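PDB 6OTV: putative isomerase YbhH from Escherichia coli, which probably acts as an isomerase of the PrpF family, with a diaminopimelate-epimerase-like fold, although its reaction is not defined. Local coordinates for residues A[12-18]-A[95-100]; A[143-149]-A[336-341]; A[227-231]-A[268-272]; A[209-213]-A[263-267]; A[175-181]-A[291-295]. One frame throughout, in Å; residues are numbered along the deposited sequence.

Contact 1 (A[12-18]-A[95-100]); sequences GTSRGAF and NMLSGV. With PO4 (phosphate ion), chain I.
The ring of Phe18 turns one edge to the helix, where Met96 O lies near the ring plane, 3.4 Å from Phe18 CZ, while Gly99 C approaches obliquely. Met96 CE comes in obliquely from above the plane, 3.5 Å from Phe18 CE1, and the sulfur stands beside the ring at a slant, a Met-aromatic contact made possible by a side chain bent at chi2 and chi3. The other flat group is the Asn95 amide. Its OD1 takes the Thr13 N-H from above the carbonyl plane in a nearly straight bond (3.1 Å, 171°), and Arg337 donates to the same oxygen. The other branch, ND2, gives a nearly straight bond of 2.7 Å to O2 of a phosphate ion, probably from the crystallisation liquor. Strand 14-18 and helix 95-100 pass with axes 8.0 Å apart at 56°, the helix packing against the strands of this half of the diaminopimelate-epimerase-like fold. The phosphate, also bound by Gly94 N and Ile279 N, lies where two helices begin, a place where this fold could bind an anionic group. With OD1 held by Thr13 and Arg337, the amide's rotation is fixed so that ND2 faces the anion.

Contact 2 (A[143-149]-A[336-341]); sequences YEGSARI and IRTTRK. With EDO (1,2-ethanediol), chain N; EDO (1,2-ethanediol), chain P; EDO (1,2-ethanediol), chain E.
Packing across this contact is entirely van der Waals, and Tyr143 and Ile149 carry most of it. Tyr143 lays one ring face over the strand backbone, with Lys341 N 3.8 Å above the plane and over its centre. At the ring's edge, in plane, comes the methyl of Thr339, whose CG2 lies 4.0 Å from Tyr143 CE1. At the other end, Ile149 CG1 sits between its backbone N and carbonyl carbon (chi1 57°), and this sends CD1 over the centre of one face of the Arg337 guanidinium; Ile149 CG2 also meets Arg337 NH2 at 3.4 Å. Ile149 runs antiparallel alongside Thr338, its CD1 3.4 Å from Thr338 OG1, while Ala147 CB rests 3.9 Å from Thr338 CG2. The loop joins strand 129-135 to strand 158-163, the latter an antiparallel neighbour of 332-344; the backbone of Tyr143 is hydrogen-bonded to that of Ala157, and Ser146 and Ala147 both face Ala156 as a classic beta bulge. Strand 332-344 itself pairs with strands 3-11, 158-163 and 315-322.

The polar groups look elsewhere. Bends at chi2 and chi3 fold Arg337 back so that NE donates to Ile336 O within the guanidinium plane (3.0 Å, 172°), and its NH1 goes to Asn95. Thr339 OG1 bonds to Arg10 O, and Lys341 NZ forms a salt bridge with Glu106. A 1,2-ethanediol, probably from the crystallisation liquor, bridges Arg340 NH1, 3.2 Å from its O1, and Lys341 O, 3.0 Å from its O2, beside the Tyr143 ring.

Contact 3 (A[227-231]-A[268-272]); sequences IESIR and FMPHS
Helix 221-237 stands off from the loop 268-272, the CA atoms of Glu228 and His271 being nearest at 7.7 Å, and the loop has a cis peptide before Pro270, whose side chain points to the helix. The contact fastens this helix of the diaminopimelate-epimerase-like fold to the loop that leaves strand 263-267, and Pro251 of the neighbouring strand 250-255 touches side chains of both segments. Glu228 bends at chi2 so that OE2 reaches the His271 ring edge, accepting from ND1 at 2.8 Å; the angle at the hydrogen is only 122° and the bond is weak. The same OE2 forms a salt bridge with Arg231 NE, 3.3 Å away, which meets it from above the carboxylate plane. One carboxylate oxygen thus serves two donors, and its negative charge would probably favour a protonated His271, an effect that the nearby arginine opposes. Arg231 leaves the helix with CG anti to the backbone N (chi1 -175°) and lays one guanidinium face against Pro270, with Arg231 CD 3.5 Å from Pro270 CB. Its plane is nearly perpendicular to the His271 ring. NH2 of this arginine is bonded to Val243 O, which, with the Glu228 salt bridge, limits the rotation of the group lying on the proline. Beside this polar cluster is an apolar one: Ile227 CD1 sits over a face of Phe268 in a CH-pi contact, 3.9 Å from the ring centroid and 20° off the normal.

Contact 4 (A[209-213]-A[263-267]); sequences TGYEL and INVRY
Arg266 grips the loop through its guanidinium edge: NE donates to Glu212 O at 2.9 Å in a bond that runs nearly along the C=O axis and is almost straight at the hydrogen (165°), with a weak second bond from NH2 to the same oxygen. Gly210 O lies over the centre of one guanidinium face, 3.2 Å above its plane. That carbonyl is also claimed by the Asn264 amide, whose ND2 donates to Gly210 O at 2.8 Å from well above the carbonyl plane. The oxygen lies in the amide plane, and that plane is turned 28° from the Tyr211 ring, with Asn264 ND2 3.5 Å from Tyr211 CD1. Asn264 and Arg266, two residues apart, both point from strand 263-267 toward the loop, and together they bind the turn that leads into helix 214-219, for which Leu213 is the N-cap. The strand pairs with strands 250-255 and 306-312 in this half of the diaminopimelate-epimerase-like fold.

A second shell fixes both sides. On the strand, Arg266 NH1 donates to Val265 O (2.8 Å) and to Asn264 OD1 (3.1 Å), tying guanidinium and amide into one unit, while Asn264 ND2 also reaches Ser255 OG. In the loop, the Glu212 carboxylate folds back to accept Thr209 N and Gly210 N, one on each oxygen and each from the syn side. Thr209 OG1 takes the Tyr211 N-H at 3.0 Å, an ST turn, and Gly210 has the positive phi (95°) suited to glycine. Farther out, Tyr211 OH donates to Pro256 O.

Contact 5 (A[175-181]-A[291-295]); sequences FPTDNQI and LEGTV. With EDO (1,2-ethanediol), chain M.
Two surface loops with beta turns meet here: a type I turn from Phe175 to Asp178, ahead of strand 182-184, and a type II turn from Leu291 to Thr294, just after helix 279-290. Gly293 fills the third position of the type II turn, where its positive phi (93°) suits glycine, and its carbonyl oxygen pushes in among aliphatic atoms of the other loop, 3.2 Å from both Gln180 CB and Ile181 CG1. Ile181 extends along the turn, CG1 set beside its backbone N (chi1 -70°), and the same methylene comes within 3.5 Å of Val295 N. That N-H has its bond to Thr190 OG1, the hydroxyl that also bonds Gln180 O, so Thr190 of strand 187-193 ties the two loops together. Phe175 brings its outer rim to the second loop. Leu291 CD1 meets the ring obliquely, 3.7 Å from Phe175 CZ, whereas the Thr294 methyl arrives at the edge, with CG2 3.8 Å from Phe175 CE1; Thr294 OG1 turns away to Ser288 O. Gln180 bends at chi2, and its CG rests 3.8 Å above one face of the Phe175 ring, toward the rim.

How the contacts relate
Contacts 1 and 2 form one unit: their centres are about 11 Å apart and they touch where Asn95 and Gly12 meet Arg337 and Thr338, so helix 94-106 is tied to strand 332-344. Contacts 3 and 4, their centres about 14 Å apart, share the path of strand 263-267 into the following loop, and their segments alternate along the chain. Centre to centre, contact 5 is about 19 Å from contact 3 and about 21 Å from contact 4, at the C-terminal end of helix 279-290. Contacts 3 and 5 lie across the chain's centre from contacts 1 and 2. Contact 1 closes first; contacts 3, 4 and 5 fall between the segments of contact 2, whose strand 332-344 comes last.

Contact 1 (A[12-18]-A[95-100])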
# COMPACT_ATOMS: atom_id res chain seq x y z
N GLY A 12 18.74 -8.02 12.68
CA GLY A 12 19.77 -8.33 11.71
C GLY A 12 21.13 -8.23 12.35
O GLY A 12 21.42 -8.89 13.36
N THR A 13 22.00 -7.39 11.78
CA THR A 13 23.34 -7.17 12.29
C THR A 13 23.43 -5.93 13.17
O THR A 13 24.53 -5.40 13.38
CB THR A 13 24.33 -7.05 11.13
OG1 THR A 13 23.96 -5.94 10.29
CG2 THR A 13 24.33 -8.32 10.30
N SER A 14 22.30 -5.44 13.67
CA SER A 14 22.25 -4.27 14.53
C SER A 14 21.52 -4.62 15.82
O SER A 14 20.83 -5.65 15.91
CB SER A 14 21.56 -3.09 13.83
OG SER A 14 22.32 -2.64 12.73
N ARG A 15 21.65 -3.75 16.81
CA ARG A 15 21.01 -3.93 18.11
C ARG A 15 20.67 -2.56 18.68
O ARG A 15 21.40 -1.59 18.47
CB ARG A 15 21.93 -4.70 19.06
CG ARG A 15 21.26 -5.19 20.34
CD ARG A 15 22.32 -5.76 21.27
NE ARG A 15 23.10 -4.69 21.89
CZ ARG A 15 24.35 -4.83 22.32
NH1 ARG A 15 24.97 -5.99 22.19
NH2 ARG A 15 24.97 -3.80 22.88
N GLY A 16 19.56 -2.50 19.41
CA GLY A 16 19.19 -1.24 20.04
C GLY A 16 17.86 -1.34 20.74
O GLY A 16 17.29 -2.42 20.91
N ALA A 17 17.36 -0.17 21.16
CA ALA A 17 16.11 -0.09 21.89
C ALA A 17 14.93 -0.03 20.94
O ALA A 17 14.96 0.68 19.93
CB ALA A 17 16.08 1.14 22.81
N PHE A 18 13.88 -0.76 21.29
CA PHE A 18 12.59 -0.69 20.62
C PHE A 18 11.59 -0.09 21.60
O PHE A 18 11.38 -0.63 22.70
CB PHE A 18 12.15 -2.08 20.13
CG PHE A 18 12.87 -2.53 18.88
CD1 PHE A 18 14.21 -2.89 18.93
CD2 PHE A 18 12.21 -2.59 17.67
CE1 PHE A 18 14.88 -3.30 17.79
CE2 PHE A 18 12.87 -3.00 16.52
CZ PHE A 18 14.21 -3.35 16.58
N ASN A 95 18.19 -3.16 8.96
CA ASN A 95 18.43 -4.22 9.92
C ASN A 95 17.55 -4.07 11.16
O ASN A 95 16.95 -5.04 11.62
CB ASN A 95 19.91 -4.26 10.29
CG ASN A 95 20.75 -4.88 9.20
OD1 ASN A 95 20.88 -6.11 9.14
ND2 ASN A 95 21.30 -4.05 8.33
N MET A 96 17.45 -2.85 11.70
CA MET A 96 16.52 -2.63 12.80
C MET A 96 15.08 -2.87 12.35
O MET A 96 14.24 -3.29 13.16
CB MET A 96 16.67 -1.21 13.35
CG MET A 96 17.97 -0.98 14.10
SD MET A 96 18.04 -1.84 15.68
CE MET A 96 17.04 -0.76 16.70
N LEU A 97 14.80 -2.64 11.07
CA LEU A 97 13.48 -2.95 10.52
C LEU A 97 13.11 -4.41 10.75
O LEU A 97 11.93 -4.74 10.89
CB LEU A 97 13.48 -2.63 9.02
CG LEU A 97 12.21 -2.83 8.20
CD1 LEU A 97 11.07 -1.97 8.73
CD2 LEU A 97 12.50 -2.52 6.75
N SER A 98 14.11 -5.30 10.83
CA SER A 98 13.85 -6.72 11.02
C SER A 98 13.09 -7.00 12.31
O SER A 98 12.37 -8.00 12.40
CB SER A 98 15.15 -7.52 11.01
OG SER A 98 16.03 -7.03 10.01
N GLY A 99 13.25 -6.15 13.32
CA GLY A 99 12.58 -6.38 14.59
C GLY A 99 11.22 -5.72 14.74
O GLY A 99 10.50 -6.03 15.70
N VAL A 100 10.84 -4.85 13.81
CA VAL A 100 9.63 -4.05 13.98
C VAL A 100 8.40 -4.94 14.03
O VAL A 100 7.54 -4.80 14.91
CB VAL A 100 9.52 -2.99 12.87
CG1 VAL A 100 8.17 -2.29 12.93
CG2 VAL A 100 10.66 -1.98 12.99
P PO4 I . 21.31 -0.87 7.05
O1 PO4 I . 22.30 0.26 7.18
O2 PO4 I . 20.93 -1.38 8.43
O3 PO4 I . 20.07 -0.39 6.32
O4 PO4 I . 21.93 -2.01 6.28

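Contact 2 (A[143-149]-A[336-341])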
# COMPACT_ATOMS: atom_id res chain seq x y z
N TYR A 143 11.27 -16.83 17.54
CA TYR A 143 12.61 -16.33 17.26
C TYR A 143 13.60 -17.43 16.91
O TYR A 143 14.60 -17.15 16.25
CB TYR A 143 13.14 -15.53 18.45
CG TYR A 143 12.36 -14.26 18.70
CD1 TYR A 143 12.43 -13.20 17.81
CD2 TYR A 143 11.56 -14.12 19.82
CE1 TYR A 143 11.73 -12.03 18.02
CE2 TYR A 143 10.84 -12.96 20.05
CZ TYR A 143 10.93 -11.92 19.14
OH TYR A 143 10.23 -10.76 19.36
N GLU A 144 13.33 -18.67 17.33
CA GLU A 144 14.19 -19.79 16.98
C GLU A 144 13.96 -20.21 15.54
O GLU A 144 12.85 -20.11 15.00
CB GLU A 144 13.93 -20.98 17.92
CG GLU A 144 14.11 -20.67 19.39
CD GLU A 144 13.99 -21.90 20.27
OE1 GLU A 144 13.55 -22.96 19.76
OE2 GLU A 144 14.35 -21.81 21.46
N GLY A 145 15.02 -20.70 14.90
CA GLY A 145 14.94 -21.12 13.52
C GLY A 145 16.30 -21.49 13.00
O GLY A 145 17.30 -21.48 13.73
N SER A 146 16.34 -21.83 11.71
CA SER A 146 17.55 -22.30 11.05
C SER A 146 18.14 -21.31 10.06
O SER A 146 19.12 -21.64 9.39
CB SER A 146 17.27 -23.63 10.34
OG SER A 146 16.22 -23.49 9.41
N ALA A 147 17.57 -20.11 9.94
CA ALA A 147 18.11 -19.12 9.03
C ALA A 147 19.42 -18.56 9.56
O ALA A 147 19.65 -18.49 10.77
CB ALA A 147 17.11 -17.98 8.81
N ARG A 148 20.29 -18.16 8.64
CA ARG A 148 21.63 -17.70 8.97
C ARG A 148 21.95 -16.46 8.15
O ARG A 148 21.64 -16.41 6.96
CB ARG A 148 22.67 -18.79 8.72
CG ARG A 148 24.08 -18.44 9.15
CD ARG A 148 25.07 -19.51 8.72
NE ARG A 148 24.60 -20.86 9.02
CZ ARG A 148 24.79 -21.48 10.18
NH1 ARG A 148 25.45 -20.88 11.16
NH2 ARG A 148 24.32 -22.71 10.36
N ILE A 149 22.57 -15.47 8.79
CA ILE A 149 23.01 -14.25 8.12
C ILE A 149 24.44 -13.94 8.55
O ILE A 149 24.86 -14.28 9.66
CB ILE A 149 22.08 -13.05 8.42
CG1 ILE A 149 21.98 -12.81 9.94
CG2 ILE A 149 20.70 -13.27 7.81
CD1 ILE A 149 21.19 -11.58 10.31
N ILE A 336 15.90 -11.48 3.33
CA ILE A 336 15.72 -12.27 4.54
C ILE A 336 16.66 -11.74 5.61
O ILE A 336 17.85 -11.53 5.34
CB ILE A 336 15.97 -13.77 4.28
CG1 ILE A 336 15.05 -14.29 3.16
CG2 ILE A 336 15.76 -14.57 5.56
CD1 ILE A 336 13.59 -14.35 3.54
N ARG A 337 16.14 -11.52 6.80
CA ARG A 337 16.94 -11.18 7.97
C ARG A 337 16.54 -12.11 9.11
O ARG A 337 15.70 -13.00 8.95
CB ARG A 337 16.76 -9.71 8.38
CG ARG A 337 17.08 -8.69 7.30
CD ARG A 337 18.55 -8.31 7.31
NE ARG A 337 19.39 -9.36 6.76
CZ ARG A 337 20.72 -9.36 6.80
NH1 ARG A 337 21.36 -8.35 7.38
NH2 ARG A 337 21.40 -10.37 6.27
N THR A 338 17.17 -11.91 10.26
CA THR A 338 16.74 -12.55 11.50
C THR A 338 16.70 -11.50 12.59
O THR A 338 17.35 -10.45 12.50
CB THR A 338 17.67 -13.70 11.92
OG1 THR A 338 18.92 -13.17 12.36
CG2 THR A 338 17.90 -14.68 10.76
N THR A 339 15.94 -11.79 13.64
CA THR A 339 15.83 -10.88 14.77
C THR A 339 15.69 -11.71 16.04
O THR A 339 15.38 -12.90 15.99
CB THR A 339 14.65 -9.91 14.60
OG1 THR A 339 14.69 -8.91 15.63
CG2 THR A 339 13.32 -10.65 14.67
N ARG A 340 15.92 -11.07 17.18
CA ARG A 340 15.77 -11.75 18.45
C ARG A 340 15.51 -10.72 19.54
O ARG A 340 16.16 -9.67 19.59
CB ARG A 340 17.01 -12.58 18.80
CG ARG A 340 16.77 -13.61 19.89
CD ARG A 340 18.04 -14.40 20.20
NE ARG A 340 19.00 -13.62 20.98
CZ ARG A 340 18.96 -13.51 22.30
NH1 ARG A 340 18.01 -14.12 23.00
NH2 ARG A 340 19.88 -12.78 22.93
N LYS A 341 14.55 -11.02 20.41
CA LYS A 341 14.31 -10.20 21.59
C LYS A 341 15.33 -10.56 22.66
O LYS A 341 15.50 -11.74 22.99
CB LYS A 341 12.89 -10.41 22.11
CG LYS A 341 12.57 -9.65 23.39
CD LYS A 341 11.12 -9.83 23.80
CE LYS A 341 10.79 -11.29 24.04
NZ LYS A 341 9.42 -11.45 24.62
C1 EDO N . 14.39 -16.42 22.42
O1 EDO N . 15.73 -16.10 22.06
C2 EDO N . 13.66 -15.16 22.86
O2 EDO N . 13.97 -14.09 21.96
C1 EDO P . 27.22 -16.93 10.23
O1 EDO P . 26.55 -15.71 10.56
C2 EDO P . 27.27 -17.85 11.45
O2 EDO P . 25.95 -18.26 11.82
C1 EDO E . 20.60 -15.91 13.24
O1 EDO E . 20.73 -14.77 12.38
C2 EDO E . 21.23 -15.56 14.58
O2 EDO E . 21.38 -16.72 15.42

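Contact 3 (A[227-231]-A[268-272])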
# COMPACT_ATOMS: atom_id res chain seq x y z
N ILE A 227 35.78 10.48 -6.72
CA ILE A 227 34.42 10.03 -6.44
C ILE A 227 33.50 11.23 -6.22
O ILE A 227 32.36 11.26 -6.71
CB ILE A 227 34.41 9.08 -5.23
CG1 ILE A 227 35.11 7.76 -5.59
CG2 ILE A 227 32.99 8.80 -4.77
CD1 ILE A 227 35.15 6.76 -4.45
N GLU A 228 33.97 12.24 -5.48
CA GLU A 228 33.14 13.41 -5.21
C GLU A 228 32.83 14.18 -6.49
O GLU A 228 31.70 14.67 -6.66
CB GLU A 228 33.84 14.33 -4.20
CG GLU A 228 33.56 13.96 -2.75
CD GLU A 228 32.12 14.19 -2.36
OE1 GLU A 228 31.47 15.08 -2.96
OE2 GLU A 228 31.63 13.49 -1.45
N SER A 229 33.80 14.30 -7.39
CA SER A 229 33.56 14.98 -8.66
C SER A 229 32.40 14.34 -9.41
O SER A 229 31.58 15.04 -10.02
CB SER A 229 34.83 14.96 -9.51
OG SER A 229 34.56 15.39 -10.84
N ILE A 230 32.31 13.01 -9.37
CA ILE A 230 31.23 12.32 -10.06
C ILE A 230 29.93 12.43 -9.26
O ILE A 230 28.85 12.51 -9.85
CB ILE A 230 31.62 10.86 -10.32
CG1 ILE A 230 32.98 10.79 -11.02
CG2 ILE A 230 30.56 10.17 -11.16
CD1 ILE A 230 33.49 9.38 -11.21
N ARG A 231 30.01 12.44 -7.93
CA ARG A 231 28.79 12.47 -7.12
C ARG A 231 28.09 13.81 -7.22
O ARG A 231 26.87 13.87 -7.43
CB ARG A 231 29.11 12.15 -5.66
CG ARG A 231 27.86 12.04 -4.81
CD ARG A 231 28.18 11.82 -3.35
NE ARG A 231 28.60 13.04 -2.67
CZ ARG A 231 27.78 13.88 -2.05
NH1 ARG A 231 26.47 13.62 -2.02
NH2 ARG A 231 28.25 14.97 -1.47
N PHE A 268 29.72 3.91 -0.40
CA PHE A 268 30.18 5.16 0.19
C PHE A 268 29.00 5.95 0.74
O PHE A 268 27.93 6.02 0.12
CB PHE A 268 30.96 5.99 -0.83
CG PHE A 268 32.35 5.46 -1.08
CD1 PHE A 268 33.43 5.93 -0.35
CD2 PHE A 268 32.57 4.47 -2.03
CE1 PHE A 268 34.70 5.43 -0.57
CE2 PHE A 268 33.84 3.97 -2.26
CZ PHE A 268 34.91 4.46 -1.53
N MET A 269 29.20 6.56 1.92
CA MET A 269 28.08 7.06 2.72
C MET A 269 27.99 8.57 2.92
O MET A 269 27.60 9.00 4.01
CB MET A 269 28.12 6.40 4.10
CG MET A 269 28.34 4.90 4.10
SD MET A 269 28.68 4.27 5.75
CE MET A 269 30.24 5.05 6.11
N PRO A 270 28.32 9.42 1.93
CA PRO A 270 28.90 9.29 0.59
C PRO A 270 30.41 9.50 0.57
O PRO A 270 31.04 9.30 -0.46
CB PRO A 270 28.19 10.41 -0.20
CG PRO A 270 27.29 11.12 0.79
CD PRO A 270 27.81 10.78 2.14
N HIS A 271 30.97 9.89 1.71
CA HIS A 271 32.38 10.22 1.80
C HIS A 271 33.22 9.02 2.24
O HIS A 271 34.25 8.73 1.63
CB HIS A 271 32.60 11.39 2.76
CG HIS A 271 31.68 12.55 2.51
ND1 HIS A 271 31.65 13.24 1.32
CD2 HIS A 271 30.76 13.15 3.31
CE1 HIS A 271 30.75 14.21 1.39
NE2 HIS A 271 30.20 14.17 2.59
N SER A 272 32.80 8.32 3.29
CA SER A 272 33.52 7.18 3.82
C SER A 272 32.96 5.88 3.26
O SER A 272 31.82 5.81 2.82
CB SER A 272 33.47 7.16 5.35
OG SER A 272 34.15 8.26 5.91

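Contact 4 (A[209-213]-A[263-267])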
# COMPACT_ATOMS: atom_id res chain seq x y z
N THR A 209 40.75 -1.98 -7.85
CA THR A 209 40.21 -3.31 -8.09
C THR A 209 38.77 -3.42 -7.60
O THR A 209 37.96 -4.14 -8.19
CB THR A 209 41.06 -4.37 -7.39
OG1 THR A 209 40.86 -4.28 -5.98
CG2 THR A 209 42.54 -4.15 -7.71
N GLY A 210 38.44 -2.70 -6.53
CA GLY A 210 37.15 -2.82 -5.87
C GLY A 210 37.14 -3.77 -4.70
O GLY A 210 36.12 -3.87 -4.01
N TYR A 211 38.24 -4.47 -4.44
CA TYR A 211 38.33 -5.42 -3.34
C TYR A 211 39.14 -4.88 -2.18
O TYR A 211 39.39 -5.62 -1.22
CB TYR A 211 38.90 -6.74 -3.84
CG TYR A 211 38.19 -7.25 -5.08
CD1 TYR A 211 36.93 -7.82 -5.00
CD2 TYR A 211 38.79 -7.15 -6.33
CE1 TYR A 211 36.27 -8.28 -6.13
CE2 TYR A 211 38.14 -7.61 -7.47
CZ TYR A 211 36.89 -8.17 -7.36
OH TYR A 211 36.23 -8.63 -8.48
N GLU A 212 39.56 -3.62 -2.24
CA GLU A 212 40.34 -3.03 -1.17
C GLU A 212 39.51 -2.88 0.10
O GLU A 212 38.28 -2.80 0.06
CB GLU A 212 40.89 -1.66 -1.59
CG GLU A 212 41.82 -1.68 -2.80
CD GLU A 212 41.09 -1.56 -4.13
OE1 GLU A 212 39.84 -1.71 -4.15
OE2 GLU A 212 41.75 -1.31 -5.15
N LEU A 213 40.20 -2.86 1.24
CA LEU A 213 39.52 -2.68 2.51
C LEU A 213 38.94 -1.27 2.61
O LEU A 213 39.45 -0.33 1.99
CB LEU A 213 40.50 -2.91 3.67
CG LEU A 213 41.11 -4.31 3.78
CD1 LEU A 213 42.23 -4.31 4.82
CD2 LEU A 213 40.05 -5.34 4.13
N ILE A 263 27.88 -9.81 -7.65
CA ILE A 263 28.62 -8.56 -7.79
C ILE A 263 29.28 -8.24 -6.46
O ILE A 263 28.84 -8.71 -5.41
CB ILE A 263 27.65 -7.43 -8.25
CG1 ILE A 263 28.41 -6.16 -8.65
CG2 ILE A 263 26.64 -7.13 -7.17
CD1 ILE A 263 27.52 -5.12 -9.31
N ASN A 264 30.35 -7.46 -6.51
CA ASN A 264 31.03 -6.96 -5.33
C ASN A 264 30.93 -5.44 -5.31
O ASN A 264 31.07 -4.79 -6.35
CB ASN A 264 32.50 -7.40 -5.31
CG ASN A 264 33.31 -6.69 -4.24
OD1 ASN A 264 33.23 -7.01 -3.06
ND2 ASN A 264 34.11 -5.71 -4.67
N VAL A 265 30.68 -4.86 -4.14
CA VAL A 265 30.42 -3.43 -4.05
C VAL A 265 31.25 -2.81 -2.92
O VAL A 265 31.65 -3.48 -1.97
CB VAL A 265 28.92 -3.11 -3.84
CG1 VAL A 265 28.07 -3.74 -4.94
CG2 VAL A 265 28.46 -3.57 -2.46
N ARG A 266 31.50 -1.51 -3.06
CA ARG A 266 32.05 -0.67 -2.01
C ARG A 266 31.12 0.52 -1.85
O ARG A 266 31.02 1.35 -2.76
CB ARG A 266 33.48 -0.23 -2.33
CG ARG A 266 34.51 -1.35 -2.26
CD ARG A 266 34.57 -1.93 -0.85
NE ARG A 266 35.54 -3.02 -0.74
CZ ARG A 266 35.25 -4.31 -0.90
NH1 ARG A 266 34.01 -4.69 -1.20
NH2 ARG A 266 36.20 -5.23 -0.77
N TYR A 267 30.44 0.59 -0.72
CA TYR A 267 29.32 1.51 -0.50
C TYR A 267 29.82 2.75 0.24
O TYR A 267 30.28 2.65 1.38
CB TYR A 267 28.21 0.81 0.28
CG TYR A 267 26.90 1.56 0.39
CD1 TYR A 267 26.05 1.67 -0.70
CD2 TYR A 267 26.51 2.13 1.60
CE1 TYR A 267 24.84 2.34 -0.59
CE2 TYR A 267 25.30 2.80 1.71
CZ TYR A 267 24.47 2.91 0.61
OH TYR A 267 23.27 3.57 0.72

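Contact 5 (A[175-181]-A[291-295])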
# COMPACT_ATOMS: atom_id res chain seq x y z
N PHE A 175 15.26 6.05 -13.13
CA PHE A 175 16.43 6.69 -13.71
C PHE A 175 16.16 8.19 -13.81
O PHE A 175 15.58 8.66 -14.80
CB PHE A 175 16.76 6.11 -15.09
CG PHE A 175 17.01 4.63 -15.06
CD1 PHE A 175 18.25 4.13 -14.68
CD2 PHE A 175 16.01 3.73 -15.39
CE1 PHE A 175 18.49 2.77 -14.64
CE2 PHE A 175 16.24 2.36 -15.36
CZ PHE A 175 17.48 1.88 -14.98
N PRO A 176 16.54 8.97 -12.79
CA PRO A 176 16.21 10.41 -12.81
C PRO A 176 16.80 11.16 -13.99
O PRO A 176 16.21 12.15 -14.44
CB PRO A 176 16.77 10.91 -11.48
CG PRO A 176 16.86 9.70 -10.61
CD PRO A 176 17.19 8.57 -11.54
N THR A 177 17.97 10.74 -14.48
CA THR A 177 18.58 11.38 -15.64
C THR A 177 17.96 10.94 -16.96
O THR A 177 18.42 11.39 -18.01
CB THR A 177 20.08 11.09 -15.67
OG1 THR A 177 20.29 9.71 -15.98
CG2 THR A 177 20.72 11.40 -14.33
N ASP A 178 16.95 10.07 -16.92
CA ASP A 178 16.30 9.51 -18.11
C ASP A 178 17.28 8.71 -18.97
O ASP A 178 17.01 8.48 -20.15
CB ASP A 178 15.61 10.59 -18.94
CG ASP A 178 14.58 11.37 -18.15
OD1 ASP A 178 14.96 12.34 -17.47
OD2 ASP A 178 13.39 11.00 -18.21
N ASN A 179 18.40 8.29 -18.40
CA ASN A 179 19.38 7.46 -19.08
C ASN A 179 19.79 6.32 -18.17
O ASN A 179 20.05 6.52 -16.98
CB ASN A 179 20.62 8.26 -19.49
CG ASN A 179 20.32 9.34 -20.51
OD1 ASN A 179 19.49 9.15 -21.40
ND2 ASN A 179 21.00 10.47 -20.39
N GLN A 180 19.86 5.11 -18.74
CA GLN A 180 20.36 3.97 -17.98
C GLN A 180 21.85 4.10 -17.70
O GLN A 180 22.33 3.61 -16.67
CB GLN A 180 20.07 2.67 -18.72
CG GLN A 180 18.63 2.19 -18.63
CD GLN A 180 17.66 3.08 -19.38
OE1 GLN A 180 18.06 3.83 -20.27
NE2 GLN A 180 16.38 3.00 -19.02
N ILE A 181 22.59 4.76 -18.59
CA ILE A 181 24.02 5.01 -18.41
C ILE A 181 24.29 6.48 -18.67
O ILE A 181 23.83 7.03 -19.68
CB ILE A 181 24.88 4.13 -19.34
CG1 ILE A 181 24.82 2.67 -18.91
CG2 ILE A 181 26.32 4.62 -19.35
CD1 ILE A 181 25.64 1.75 -19.78
N LEU A 291 17.80 -4.72 -14.33
CA LEU A 291 17.33 -3.81 -15.36
C LEU A 291 18.31 -3.74 -16.52
O LEU A 291 19.53 -3.69 -16.32
CB LEU A 291 17.12 -2.41 -14.77
CG LEU A 291 16.10 -2.34 -13.63
CD1 LEU A 291 15.98 -0.92 -13.10
CD2 LEU A 291 14.74 -2.85 -14.10
N GLU A 292 17.78 -3.76 -17.73
CA GLU A 292 18.60 -3.75 -18.93
C GLU A 292 19.17 -2.36 -19.19
O GLU A 292 18.52 -1.34 -18.94
CB GLU A 292 17.80 -4.21 -20.14
CG GLU A 292 16.49 -3.46 -20.33
CD GLU A 292 15.90 -3.67 -21.72
OE1 GLU A 292 15.71 -2.66 -22.44
OE2 GLU A 292 15.64 -4.83 -22.09
N GLY A 293 20.40 -2.33 -19.70
CA GLY A 293 21.02 -1.10 -20.15
C GLY A 293 21.86 -0.38 -19.12
O GLY A 293 22.46 0.65 -19.46
N THR A 294 21.94 -0.88 -17.89
CA THR A 294 22.75 -0.22 -16.88
C THR A 294 24.23 -0.57 -17.08
O THR A 294 24.59 -1.52 -17.77
CB THR A 294 22.31 -0.62 -15.48
OG1 THR A 294 22.41 -2.04 -15.33
CG2 THR A 294 20.87 -0.19 -15.23
N VAL A 295 25.09 0.24 -16.44
CA VAL A 295 26.52 -0.01 -16.51
C VAL A 295 26.90 -1.32 -15.84
O VAL A 295 27.98 -1.86 -16.11
CB VAL A 295 27.29 1.17 -15.89
CG1 VAL A 295 27.21 1.13 -14.37
CG2 VAL A 295 28.74 1.17 -16.36
C1 EDO M . 11.84 5.57 -15.61
O1 EDO M . 13.00 6.13 -14.98
C2 EDO M . 11.05 4.74 -14.61
O2 EDO M . 10.68 5.56 -13.49